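Local coordinates for internalin C2 (Listeria monocytogenes serotype 4b str. F2365, PDB 4FHO), which is a leucine-rich-repeat internalin that probably takes part in adhesion to, or invasion of, host cells, though its precise role is not established, at residues S151-A154 / G155-N158. Residues are numbered along the deposited sequence; the frame is centred on the assembly and turned at random.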
ATOM      1  N   SER A 151      -9.881  -1.546 -13.143  1.00 67.77           N
ATOM      2  CA  SER A 151     -10.991  -2.509 -12.920  1.00 77.04           C
ATOM      3  C   SER A 151     -10.948  -3.266 -11.574  1.00 76.09           C
ATOM      4  O   SER A 151     -11.980  -3.357 -10.909  1.00 75.10           O
ATOM      5  CB  SER A 151     -11.123  -3.512 -14.081  1.00 77.38           C
ATOM      6  OG  SER A 151     -11.546  -2.822 -15.239  1.00 83.81           O
ATOM      7  N   PRO A 152      -9.756  -3.743 -11.143  1.00 74.62           N
ATOM      8  CA  PRO A 152      -9.658  -4.436  -9.854  1.00 75.18           C
ATOM      9  C   PRO A 152     -10.006  -3.645  -8.598  1.00 71.47           C
ATOM     10  O   PRO A 152     -10.249  -4.273  -7.578  1.00 73.29           O
ATOM     11  CB  PRO A 152      -8.186  -4.866  -9.810  1.00 74.04           C
ATOM     12  CG  PRO A 152      -7.824  -5.022 -11.242  1.00 80.87           C
ATOM     13  CD  PRO A 152      -8.466  -3.818 -11.851  1.00 76.88           C
ATOM     14  N   LEU A 153     -10.020  -2.308  -8.663  1.00 68.22           N
ATOM     15  CA  LEU A 153     -10.447  -1.464  -7.538  1.00 71.29           C
ATOM     16  C   LEU A 153     -11.956  -1.306  -7.338  1.00 75.81           C
ATOM     17  O   LEU A 153     -12.369  -0.812  -6.285  1.00 75.92           O
ATOM     18  CB  LEU A 153      -9.835  -0.052  -7.646  1.00 73.09           C
ATOM     19  CG  LEU A 153      -8.341   0.102  -7.900  1.00 69.27           C
ATOM     20  CD1 LEU A 153      -7.962   1.577  -7.797  1.00 63.87           C
ATOM     21  CD2 LEU A 153      -7.531  -0.744  -6.930  1.00 68.92           C
ATOM     22  N   ALA A 154     -12.775  -1.729  -8.309  1.00 80.18           N
ATOM     23  CA  ALA A 154     -14.225  -1.466  -8.314  1.00 82.35           C
ATOM     24  C   ALA A 154     -14.987  -1.936  -7.072  1.00 80.95           C
ATOM     25  O   ALA A 154     -15.923  -1.268  -6.631  1.00 80.14           O
ATOM     26  CB  ALA A 154     -14.878  -2.035  -9.576  1.00 81.27           C
ATOM     27  N   GLY A 155     -14.566  -3.065  -6.513  1.00 76.57           N
ATOM     28  CA  GLY A 155     -15.127  -3.588  -5.273  1.00 77.44           C
ATOM     29  C   GLY A 155     -14.552  -3.032  -3.981  1.00 75.47           C
ATOM     30  O   GLY A 155     -15.018  -3.418  -2.910  1.00 79.70           O
ATOM     31  N   LEU A 156     -13.572  -2.119  -4.054  1.00 72.65           N
ATOM     32  CA  LEU A 156     -12.944  -1.539  -2.857  1.00 76.05           C
ATOM     33  C   LEU A 156     -13.774  -0.356  -2.352  1.00 81.55           C
ATOM     34  O   LEU A 156     -13.352   0.816  -2.385  1.00 75.11           O
ATOM     35  CB  LEU A 156     -11.491  -1.156  -3.136  1.00 71.69           C
ATOM     36  CG  LEU A 156     -10.589  -2.280  -3.666  1.00 76.64           C
ATOM     37  CD1 LEU A 156      -9.150  -1.817  -3.781  1.00 73.45           C
ATOM     38  CD2 LEU A 156     -10.670  -3.548  -2.825  1.00 77.13           C
ATOM     39  N   THR A 157     -14.950  -0.704  -1.834  1.00 77.08           N
ATOM     40  CA  THR A 157     -15.991   0.265  -1.463  1.00 78.70           C
ATOM     41  C   THR A 157     -15.723   1.024  -0.166  1.00 76.92           C
ATOM     42  O   THR A 157     -16.435   1.980   0.124  1.00 80.01           O
ATOM     43  CB  THR A 157     -17.369  -0.427  -1.346  1.00 82.28           C
ATOM     44  OG1 THR A 157     -17.280  -1.478  -0.379  1.00 82.44           O
ATOM     45  CG2 THR A 157     -17.809  -1.010  -2.683  1.00 83.42           C
ATOM     46  N   ASN A 158     -14.713   0.625   0.609  1.00 79.67           N
ATOM     47  CA  ASN A 158     -14.246   1.422   1.773  1.00 74.13           C
ATOM     48  C   ASN A 158     -13.195   2.509   1.472  1.00 72.33           C
ATOM     49  O   ASN A 158     -12.763   3.207   2.395  1.00 75.39           O
ATOM     50  CB  ASN A 158     -13.778   0.485   2.901  1.00 72.80           C
ATOM     51  CG  ASN A 158     -14.924  -0.348   3.473  1.00 80.99           C
ATOM     52  OD1 ASN A 158     -15.944   0.195   3.887  1.00 80.74           O
ATOM     53  ND2 ASN A 158     -14.752  -1.662   3.505  1.00 88.54           N
TER
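L153 and L156 share one side-chain conformation: in each, CG stands anti to the carbonyl carbon (chi1 -49° and -56°). With both chains set alike, CD2 of L153 lies 3.7 Å from CD1 of L156, a branch-to-branch apolar contact between side chains that run at a slant to one another. L156 also leans back over the peptide it has just turned away from, its CG 4.0 Å from L153 CA and its CB 3.3 Å from L153 O. The backbone makes this pairing possible. A type I beta turn runs from L153 to L156, with A154 and G155 at its corners, and brings the two leucine CA atoms within 5.3 Å. It is closed by a hydrogen bond from L156 N to L153 O, 2.9 Å long and fairly straight at 160° about the hydrogen, although the donor stands above the carbonyl plane. Two residues earlier in the chain, A154 N donates to S151 O over 3.2 Å; both bonds span three residues, and the turn directly follows the short 3-10 segment that begins at S151. L156 is then the centre of an inverse gamma turn, where the chain leaves for strand 161-163. This is the convex side of a leucine-rich repeat, on the return path between parallel strands 139-141 and 161-163. L156 touches L137 and P152 rests on T129, both in the preceding loop between strands, while N158 ND2 donates to S135 O and N158 OD1 accepts from K180 NZ, linking this coil to loops before and after it. The chemistry is therefore divided: a backbone hydrogen bond closes the turn, whose corners are exposed at G155 and partly so at A154, and the two leucines, both buried, contribute their methyl branches to the repeat's hydrophobic interior.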